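Peptidoglycan glycosyltransferase (Eggerthella lenta, PDB 4MNR) is a penicillin-binding protein in which a dimerisation-type domain accompanies a larger domain of the beta-lactamase-like family. Local coordinates at residues C132-D138 with P423-I429; L192-E197 with T370-V374; E262-K268 with M363-S367; L378-Q383 with D396-T401. All coordinates share one frame; numbering follows the deposited sequence. Where two conformers were deposited one is given.

Contact 1 (C132-D138 with P423-I429)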
# COMPACT_ATOMS: atom_id res chain seq x y z
N CYS A 132 3.11 -6.01 -1.54
CA CYS A 132 3.03 -5.18 -2.73
C CYS A 132 1.59 -5.06 -3.19
O CYS A 132 0.88 -6.07 -3.24
CB CYS A 132 3.90 -5.80 -3.83
SG CYS A 132 3.85 -4.89 -5.39
N VAL A 133 1.15 -3.84 -3.50
CA VAL A 133 -0.19 -3.61 -4.04
C VAL A 133 -0.06 -2.82 -5.34
O VAL A 133 0.69 -1.85 -5.40
CB VAL A 133 -1.07 -2.82 -3.04
CG1 VAL A 133 -2.40 -2.41 -3.68
CG2 VAL A 133 -1.30 -3.62 -1.75
N VAL A 134 -0.76 -3.25 -6.38
CA VAL A 134 -0.78 -2.54 -7.66
C VAL A 134 -2.24 -2.20 -7.92
O VAL A 134 -3.10 -3.06 -7.81
CB VAL A 134 -0.27 -3.43 -8.81
CG1 VAL A 134 -0.31 -2.67 -10.11
CG2 VAL A 134 1.15 -3.91 -8.55
N MSE A 135 -2.49 -0.95 -8.27
CA MSE A 135 -3.85 -0.46 -8.46
C MSE A 135 -3.98 0.27 -9.79
O MSE A 135 -3.00 0.80 -10.33
CB MSE A 135 -4.23 0.52 -7.34
CG MSE A 135 -4.09 -0.04 -5.95
SE MSE A 135 -4.99 1.04 -4.61
CE MSE A 135 -6.78 0.42 -5.00
N ASP A 136 -5.21 0.30 -10.30
CA ASP A 136 -5.55 1.20 -11.40
C ASP A 136 -6.08 2.47 -10.76
O ASP A 136 -7.13 2.46 -10.13
CB ASP A 136 -6.63 0.59 -12.29
CG ASP A 136 -7.03 1.50 -13.45
OD1 ASP A 136 -6.69 2.71 -13.44
OD2 ASP A 136 -7.71 1.02 -14.39
N PRO A 137 -5.36 3.59 -10.91
CA PRO A 137 -5.76 4.80 -10.19
C PRO A 137 -7.07 5.39 -10.69
O PRO A 137 -7.68 6.19 -10.00
CB PRO A 137 -4.59 5.77 -10.44
CG PRO A 137 -3.98 5.29 -11.72
CD PRO A 137 -4.15 3.79 -11.74
N ASP A 138 -7.50 5.00 -11.88
CA ASP A 138 -8.70 5.59 -12.46
C ASP A 138 -9.98 4.92 -11.96
O ASP A 138 -11.06 5.51 -12.04
CB ASP A 138 -8.62 5.57 -13.99
CG ASP A 138 -7.58 6.54 -14.54
OD1 ASP A 138 -7.53 7.70 -14.08
OD2 ASP A 138 -6.80 6.13 -15.42
N PRO A 423 -1.15 8.66 -15.34
CA PRO A 423 -0.82 7.28 -14.97
C PRO A 423 -1.91 6.25 -15.20
O PRO A 423 -3.09 6.55 -15.05
CB PRO A 423 -0.49 7.39 -13.47
CG PRO A 423 -0.05 8.82 -13.31
CD PRO A 423 -0.91 9.61 -14.24
N ARG A 424 -1.48 5.04 -15.58
CA ARG A 424 -2.38 3.91 -15.78
C ARG A 424 -2.19 2.86 -14.71
O ARG A 424 -2.98 1.91 -14.61
CB ARG A 424 -2.11 3.28 -17.15
CG ARG A 424 -2.39 4.19 -18.34
CD ARG A 424 -3.87 4.46 -18.46
NE ARG A 424 -4.16 5.38 -19.56
CZ ARG A 424 -4.43 6.67 -19.39
NH1 ARG A 424 -4.46 7.19 -18.17
NH2 ARG A 424 -4.68 7.44 -20.44
N VAL A 425 -1.15 3.03 -13.89
CA VAL A 425 -0.86 2.07 -12.83
C VAL A 425 -0.14 2.76 -11.68
O VAL A 425 0.64 3.68 -11.90
CB VAL A 425 0.01 0.89 -13.36
CG1 VAL A 425 1.33 1.38 -13.90
CG2 VAL A 425 0.24 -0.12 -12.27
N VAL A 426 -0.46 2.34 -10.46
CA VAL A 426 0.23 2.78 -9.25
C VAL A 426 0.74 1.53 -8.52
O VAL A 426 0.03 0.54 -8.43
CB VAL A 426 -0.72 3.60 -8.32
CG1 VAL A 426 -0.13 3.78 -6.90
CG2 VAL A 426 -1.01 4.95 -8.94
N VAL A 427 1.97 1.57 -8.03
CA VAL A 427 2.50 0.45 -7.24
C VAL A 427 3.02 0.93 -5.88
O VAL A 427 3.71 1.95 -5.80
CB VAL A 427 3.65 -0.28 -7.97
CG1 VAL A 427 4.14 -1.46 -7.14
CG2 VAL A 427 3.20 -0.78 -9.35
N ALA A 428 2.68 0.21 -4.81
CA ALA A 428 3.23 0.46 -3.47
C ALA A 428 3.87 -0.84 -3.02
O ALA A 428 3.25 -1.91 -3.14
CB ALA A 428 2.14 0.88 -2.49
N ILE A 429 5.09 -0.77 -2.53
CA ILE A 429 5.79 -1.98 -2.09
C ILE A 429 6.59 -1.66 -0.85
O ILE A 429 7.17 -0.57 -0.73
CB ILE A 429 6.70 -2.54 -3.22
CG1 ILE A 429 7.40 -3.82 -2.78
CG2 ILE A 429 7.73 -1.52 -3.64
CD1 ILE A 429 8.02 -4.60 -3.97

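Contact 2 (L192-E197 with T370-V374)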
# COMPACT_ATOMS: atom_id res chain seq x y z
N LEU A 192 4.02 17.00 1.60
CA LEU A 192 4.22 17.90 0.46
C LEU A 192 2.90 18.35 -0.14
O LEU A 192 2.67 19.54 -0.39
CB LEU A 192 5.04 17.20 -0.61
CG LEU A 192 5.28 18.02 -1.88
CD1 LEU A 192 6.08 19.29 -1.55
CD2 LEU A 192 5.99 17.17 -2.92
N ALA A 193 2.01 17.39 -0.40
CA ALA A 193 0.72 17.73 -0.99
C ALA A 193 -0.07 18.68 -0.10
O ALA A 193 -0.73 19.59 -0.57
CB ALA A 193 -0.09 16.45 -1.27
N THR A 194 0.00 18.46 1.21
CA THR A 194 -0.70 19.31 2.15
C THR A 194 -0.12 20.72 2.15
O THR A 194 -0.85 21.70 2.18
CB THR A 194 -0.66 18.69 3.57
OG1 THR A 194 -1.32 17.42 3.53
CG2 THR A 194 -1.40 19.59 4.54
N ALA A 195 1.21 20.80 2.11
CA ALA A 195 1.88 22.10 2.14
C ALA A 195 1.54 22.92 0.90
O ALA A 195 1.34 24.13 0.99
CB ALA A 195 3.39 21.93 2.28
N LEU A 196 1.47 22.26 -0.26
CA LEU A 196 1.13 22.98 -1.48
C LEU A 196 -0.35 23.38 -1.49
O LEU A 196 -0.69 24.50 -1.89
CB LEU A 196 1.47 22.13 -2.71
CG LEU A 196 2.94 21.73 -2.87
CD1 LEU A 196 3.13 20.96 -4.17
CD2 LEU A 196 3.85 22.95 -2.82
N GLU A 197 -1.22 22.47 -1.08
CA GLU A 197 -2.67 22.74 -1.06
C GLU A 197 -3.01 23.92 -0.14
O GLU A 197 -3.86 24.76 -0.48
CB GLU A 197 -3.43 21.47 -0.63
CG GLU A 197 -4.96 21.63 -0.55
CD GLU A 197 -5.70 21.28 -1.85
OE1 GLU A 197 -5.04 20.93 -2.84
OE2 GLU A 197 -6.94 21.37 -1.87
N THR A 370 -3.06 20.68 -7.33
CA THR A 370 -2.08 20.23 -6.34
C THR A 370 -1.50 18.87 -6.70
O THR A 370 -0.28 18.67 -6.65
CB THR A 370 -2.71 20.15 -4.95
OG1 THR A 370 -3.07 21.47 -4.52
CG2 THR A 370 -1.72 19.55 -3.96
N ALA A 371 -2.37 17.94 -7.10
CA ALA A 371 -1.93 16.60 -7.49
C ALA A 371 -0.89 16.69 -8.61
O ALA A 371 0.11 15.99 -8.58
CB ALA A 371 -3.11 15.75 -7.94
N GLY A 372 -1.16 17.54 -9.59
CA GLY A 372 -0.26 17.69 -10.72
C GLY A 372 1.09 18.26 -10.31
O GLY A 372 2.12 17.86 -10.84
N ARG A 373 1.08 19.19 -9.35
CA ARG A 373 2.33 19.80 -8.91
C ARG A 373 3.15 18.78 -8.16
O ARG A 373 4.37 18.73 -8.29
CB ARG A 373 2.07 21.01 -8.00
CG ARG A 373 1.52 22.22 -8.74
CD ARG A 373 0.95 23.22 -7.75
NE ARG A 373 2.01 23.87 -6.98
CZ ARG A 373 1.79 24.66 -5.93
NH1 ARG A 373 0.54 24.88 -5.51
NH2 ARG A 373 2.81 25.22 -5.31
N VAL A 374 2.47 17.96 -7.36
CA VAL A 374 3.16 16.90 -6.62
C VAL A 374 3.73 15.86 -7.58
O VAL A 374 4.85 15.40 -7.41
CB VAL A 374 2.24 16.24 -5.60
CG1 VAL A 374 2.91 15.00 -4.96
CG2 VAL A 374 1.83 17.25 -4.55
O HOH W 1 -0.41 26.53 -3.18

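Contact 3 (E262-K268 with M363-S367)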
# COMPACT_ATOMS: atom_id res chain seq x y z
N GLU A 262 -5.63 13.16 7.14
CA GLU A 262 -6.99 12.64 7.15
C GLU A 262 -7.64 12.75 5.77
O GLU A 262 -8.47 11.91 5.39
CB GLU A 262 -7.82 13.30 8.26
CG GLU A 262 -7.41 12.78 9.64
CD GLU A 262 -8.15 13.41 10.80
OE1 GLU A 262 -8.85 14.42 10.58
OE2 GLU A 262 -8.01 12.89 11.94
N SER A 263 -7.25 13.77 5.01
CA SER A 263 -7.77 13.93 3.65
C SER A 263 -7.37 12.78 2.73
O SER A 263 -8.04 12.52 1.72
CB SER A 263 -7.32 15.27 3.04
OG SER A 263 -7.82 16.37 3.80
N PHE A 264 -6.27 12.10 3.07
CA PHE A 264 -5.78 10.97 2.29
C PHE A 264 -6.25 9.65 2.88
O PHE A 264 -5.88 8.59 2.39
CB PHE A 264 -4.25 10.95 2.25
CG PHE A 264 -3.65 11.88 1.23
CD1 PHE A 264 -3.28 11.39 -0.02
CD2 PHE A 264 -3.42 13.20 1.53
CE1 PHE A 264 -2.70 12.23 -0.96
CE2 PHE A 264 -2.84 14.05 0.59
CZ PHE A 264 -2.49 13.56 -0.66
N GLY A 265 -7.03 9.70 3.95
CA GLY A 265 -7.62 8.48 4.46
C GLY A 265 -7.15 8.02 5.82
O GLY A 265 -7.67 7.03 6.35
N PHE A 266 -6.18 8.71 6.41
CA PHE A 266 -5.79 8.36 7.77
C PHE A 266 -6.94 8.62 8.75
O PHE A 266 -7.71 9.57 8.60
CB PHE A 266 -4.50 9.11 8.17
CG PHE A 266 -3.26 8.56 7.51
CD1 PHE A 266 -2.98 8.87 6.18
CD2 PHE A 266 -2.40 7.72 8.20
CE1 PHE A 266 -1.86 8.36 5.55
CE2 PHE A 266 -1.27 7.21 7.58
CZ PHE A 266 -0.99 7.51 6.25
N ASN A 267 -7.06 7.74 9.75
CA ASN A 267 -8.12 7.81 10.76
C ASN A 267 -9.52 7.64 10.20
O ASN A 267 -10.50 8.07 10.82
CB ASN A 267 -8.05 9.09 11.59
CG ASN A 267 -6.79 9.18 12.42
OD1 ASN A 267 -6.19 8.17 12.78
ND2 ASN A 267 -6.39 10.40 12.75
N LYS A 268 -9.61 7.01 9.03
CA LYS A 268 -10.90 6.64 8.45
C LYS A 268 -10.99 5.12 8.32
O LYS A 268 -10.03 4.47 7.94
CB LYS A 268 -11.07 7.26 7.06
CG LYS A 268 -10.84 8.76 7.00
CD LYS A 268 -11.96 9.53 7.67
CE LYS A 268 -11.70 11.03 7.59
NZ LYS A 268 -11.33 11.43 6.21
N MSE A 363 -12.77 9.57 -1.74
CA MSE A 363 -12.56 10.93 -1.24
C MSE A 363 -11.68 11.78 -2.16
O MSE A 363 -10.89 11.26 -2.94
CB MSE A 363 -12.01 10.91 0.20
CG MSE A 363 -10.66 10.25 0.32
SE MSE A 363 -10.12 10.13 2.20
CE MSE A 363 -11.23 8.63 2.75
N GLN A 364 -11.84 13.09 -2.07
CA GLN A 364 -10.95 14.02 -2.76
C GLN A 364 -9.85 14.44 -1.80
O GLN A 364 -10.10 15.20 -0.86
CB GLN A 364 -11.73 15.27 -3.21
CG GLN A 364 -10.87 16.28 -3.97
CD GLN A 364 -11.03 16.17 -5.47
OE1 GLN A 364 -12.12 15.88 -5.97
NE2 GLN A 364 -9.95 16.41 -6.21
N ALA A 365 -8.63 13.94 -2.00
CA ALA A 365 -7.53 14.26 -1.09
C ALA A 365 -7.03 15.70 -1.26
O ALA A 365 -6.92 16.44 -0.28
CB ALA A 365 -6.36 13.27 -1.24
N VAL A 366 -6.71 16.07 -2.49
CA VAL A 366 -6.23 17.41 -2.82
C VAL A 366 -6.82 17.82 -4.17
O VAL A 366 -7.44 17.00 -4.84
CB VAL A 366 -4.68 17.48 -2.93
CG1 VAL A 366 -4.01 17.29 -1.56
CG2 VAL A 366 -4.16 16.46 -3.93
N SER A 367 -6.62 19.07 -4.56
CA SER A 367 -7.11 19.54 -5.86
C SER A 367 -6.33 18.93 -7.02
O SER A 367 -5.21 18.45 -6.85
CB SER A 367 -7.03 21.06 -5.96
OG SER A 367 -5.67 21.47 -6.08
O HOH W 2 -10.61 14.02 1.82

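Contact 4 (L378-Q383 with D396-T401)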
# COMPACT_ATOMS: atom_id res chain seq x y z
N LEU A 378 7.55 14.43 -7.99
CA LEU A 378 7.86 13.00 -7.92
C LEU A 378 8.53 12.45 -9.19
O LEU A 378 9.27 11.46 -9.15
CB LEU A 378 6.61 12.18 -7.58
CG LEU A 378 5.97 12.53 -6.24
CD1 LEU A 378 4.83 11.58 -5.92
CD2 LEU A 378 7.00 12.53 -5.10
N LEU A 379 8.28 13.10 -10.33
CA LEU A 379 9.01 12.75 -11.54
C LEU A 379 10.48 13.08 -11.29
O LEU A 379 11.37 12.33 -11.68
CB LEU A 379 8.47 13.52 -12.74
CG LEU A 379 9.13 13.26 -14.09
CD1 LEU A 379 9.18 11.76 -14.40
CD2 LEU A 379 8.37 14.00 -15.18
N GLY A 380 10.72 14.19 -10.60
CA GLY A 380 12.06 14.60 -10.25
C GLY A 380 12.79 13.62 -9.34
O GLY A 380 14.01 13.48 -9.42
N VAL A 381 12.04 12.97 -8.45
CA VAL A 381 12.62 11.98 -7.56
C VAL A 381 13.27 10.87 -8.37
O VAL A 381 14.39 10.43 -8.09
CB VAL A 381 11.55 11.37 -6.63
CG1 VAL A 381 12.12 10.17 -5.88
CG2 VAL A 381 11.06 12.44 -5.64
N VAL A 382 12.57 10.45 -9.42
CA VAL A 382 13.04 9.35 -10.24
C VAL A 382 14.11 9.79 -11.25
O VAL A 382 15.07 9.06 -11.53
CB VAL A 382 11.85 8.65 -10.94
CG1 VAL A 382 12.35 7.60 -11.94
CG2 VAL A 382 10.96 8.02 -9.88
N GLN A 383 13.97 11.01 -11.78
CA GLN A 383 14.95 11.52 -12.73
C GLN A 383 16.27 11.97 -12.10
O GLN A 383 17.35 11.75 -12.67
CB GLN A 383 14.35 12.66 -13.55
CG GLN A 383 13.20 12.22 -14.44
CD GLN A 383 12.67 13.35 -15.31
OE1 GLN A 383 12.78 14.52 -14.95
NE2 GLN A 383 12.11 13.00 -16.46
N ASP A 396 7.91 7.54 -18.75
CA ASP A 396 8.23 8.33 -17.56
C ASP A 396 7.59 7.74 -16.30
O ASP A 396 6.39 7.46 -16.27
CB ASP A 396 7.77 9.79 -17.71
CG ASP A 396 8.67 10.62 -18.62
OD1 ASP A 396 9.83 10.21 -18.88
OD2 ASP A 396 8.23 11.70 -19.05
N VAL A 397 8.41 7.57 -15.27
CA VAL A 397 7.94 7.04 -13.98
C VAL A 397 8.10 8.10 -12.91
O VAL A 397 9.13 8.79 -12.87
CB VAL A 397 8.76 5.79 -13.57
CG1 VAL A 397 8.37 5.34 -12.17
CG2 VAL A 397 8.56 4.67 -14.57
N ALA A 398 7.10 8.26 -12.05
CA ALA A 398 7.19 9.19 -10.93
C ALA A 398 6.91 8.45 -9.63
O ALA A 398 6.05 7.56 -9.58
CB ALA A 398 6.21 10.32 -11.08
N GLY A 399 7.61 8.81 -8.57
CA GLY A 399 7.33 8.14 -7.31
C GLY A 399 8.11 8.70 -6.17
O GLY A 399 8.86 9.66 -6.33
N LYS A 400 7.93 8.11 -4.99
CA LYS A 400 8.65 8.52 -3.80
C LYS A 400 9.25 7.29 -3.15
O LYS A 400 8.55 6.31 -2.91
CB LYS A 400 7.70 9.23 -2.82
CG LYS A 400 8.39 9.73 -1.56
CD LYS A 400 9.36 10.87 -1.87
CE LYS A 400 10.24 11.23 -0.67
NZ LYS A 400 11.28 10.20 -0.36
N THR A 401 10.54 7.35 -2.87
CA THR A 401 11.19 6.29 -2.10
C THR A 401 10.93 6.46 -0.62
O THR A 401 10.58 7.54 -0.13
CB THR A 401 12.70 6.31 -2.29
OG1 THR A 401 13.21 7.56 -1.78
CG2 THR A 401 13.06 6.18 -3.76
O HOH W 3 11.71 10.38 -17.04

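Contact 1 (C132-D138 with P423-I429)
Val133 and Ala428 exchange two backbone hydrogen bonds, Val133 N to Ala428 O and Ala428 N to Val133 O, both 2.9 Å long and close to straight. Two residues on, Met135 (a selenomethionine) and Val426 repeat the exchange, with Met135 N giving to Val426 O at 2.9 Å. These rungs set strands 132-135 and 425-429 antiparallel, their axes at 169°. At the non-hydrogen-bonded positions between them, CA-H groups lean on the same carbonyls, as where Val134 CA comes within 3.3 Å of Val426 O. Just past the first strand, Asp136 OD1 accepts from Asp138 N (2.9 Å) from above the carboxylate plane, an Asx turn that swings Pro137 back over the partner strand: Pro137 CB lies 4.0 Å from Val426 CG2, and its CD rests near Arg424 O. On the other face, Val134 holds CG1 anti to its backbone N (chi1 179°), which presses that methyl tightly on Val425 CG2 at 3.4 Å, while its CG2 runs beside one conformer of Val427. Val134, Val425 and Val427 pack on helix 438-453, whereas Met135, Pro137 and Val426 meet helix 321-332. Arg424, paired with Asp422, forms a classic beta bulge with Val425 opposite Ala418. The two strands lie side by side within a five-stranded antiparallel sheet covered by helices on both faces, the central architecture of the beta-lactamase-like fold.

Contact 2 (L192-E197 with T370-V374)
Leu196 fills the angle between the two helices, with CD1 3.9 Å from Val374 CG2 and its other methyl turned to Arg373. The same Val374 CG2 rests on the backbone of Ala193, 3.8 Å from Ala193 CA, since the small alanine side chain lets the valine come close. Leu192 CD2 touches Val374 CG1 more loosely. Thr370 CG2, anti to the backbone N, continues this apolar row and ends 3.5 Å from Ala193 O. The short helical segments cross at 129° with their axes 9.5 Å apart.

Toward the rim, Leu196 and Arg373 approach from opposite directions. Bent at chi3 (70°), the arginine chain lays one face of its guanidinium over Leu196 CB, and Arg373 NH2 comes to 3.5 Å from Leu196 CD2. The charge of this group is met outside the two segments, where Arg373 NH2 makes a salt bridge with Glu203. At the Thr370 end of the row, Thr370 OG1 donates to Glu197 OE1 over 2.6 Å, meeting the carboxylate on its anti side, 26° out of plane. Glu197 OE1 also accepts from Ser367 N. Two donors on a single carboxylate oxygen would be expected to favour its charged form. The glutamate at one end and the arginine alongside Leu196 thus border the apolar row, and each has polar partners of its own: Thr370 and Ser367 for Glu197, Glu203 for Arg373.

Contact 3 (E262-K268 with M363-S367)
Met363, Ala365 and Ser263 bury the most surface here. The selenomethionine Met363 reaches back across the end of helix 242-263: its CG sits between the backbone N and the carbonyl carbon (chi1 62°), and the extended next bond carries SE to 3.2 Å from Ser263 O and 3.6 Å from Gly265 N. Its terminal CE passes over Gly265, whose positive phi completes a Schellman motif at the helix end. Ala365 comes in beside the same carbonyl, with Ala365 CA 3.3 Å from Ser263 O in a CA-H...O contact. A water donates to both Ser263 O and Gln364 O, linking the backbones where they do not bond directly. Ser263 CB in turn lies 3.5 Å from Ala365 O, while in the modelled conformer its hydroxyl bonds back to Ala259 O in the preceding turn.

On the Phe264 side, the methyl of Ala365 stands almost exactly over the centre of the ring, 3.7 Å from Ala365 CB to the centroid and 6° off the normal, a clear CH-pi contact. Val366 CG1 touches the ring obliquely. At the helix end, Gly265 N and Lys268 NZ reach Glu262 O from opposite faces of its plane. Phe264 also packs on Val190 and Ala193 of helix 188-197 and on Val327 and Ala330 of helix 321-332, so the end of helix 242-263 and the end of strand 361-364 close together over these two helices.

Contact 4 (L378-Q383 with D396-T401)
Val381 and Val382 each hold CG1 anti to the backbone N (chi1 170° and 173°), and in both the isopropyl group ends up straddling a carbonyl of the facing chain. Val381 CB lies 3.2 Å from Gly399 O, with both methyls beside that oxygen; Val382 CB is 3.3 Å from Val397 O in the same manner. Helix 368-384 here lies across the edge strand 398-406 of the five-stranded sheet of the beta-lactamase-like fold, the segment axes 5.5 Å apart and 73° from parallel. The strand carries Lys400 and Thr401, the first two residues of the Lys-Thr-Gly sequence characteristic of penicillin-binding proteins. The Lys400 chain, bent at chi2 and chi4, leads NZ to Thr401 O and to Ser240 OG, and also packs on Ser185 and Lys188, a grouping consistent with the active site of this family.

The one direct backbone bond runs from Gly399 N to Leu378 O at 3.2 Å; the CA atoms come nearest at Leu379 and Ala398. The donor stands well above the carbonyl plane, and the weak helical bonds from Val381 N and Val382 N share the same oxygen. Around this bond, Ala398 CB packs against Leu378 CB and nears Leu379 N, the Leu378 and Lys400 side chains cross at about a right angle, CD2 against CB, and Leu379 CD1 reaches Val397 O. At the exposed end a water accepts from Gln383 NE2 (2.7 Å) and donates to Asp396 OD1, bridging a pair too far apart to bond directly.

In the fold
Contacts 1 and 4 belong to the same five-stranded sheet, one between inner strands and the other where a helix crosses an edge strand; their centres lie 14 Å apart. Contacts 1, 2 and 4 are buried, contact 3 only partly so. Contact 1 is the one nearest the middle of the chain and rests on regular backbone pairing, whereas contact 4 has a single direct backbone bond among aliphatic contacts. Contacts 2 and 4 use successive parts of helix 368-384. Contact 3 adjoins contact 2, with residues of helix 188-197 and the start of helix 368-384 as its neighbours. Contact 2 combines a buried apolar row with bordering charged side chains, while contact 3 relies on selenium, ring-face packing and water.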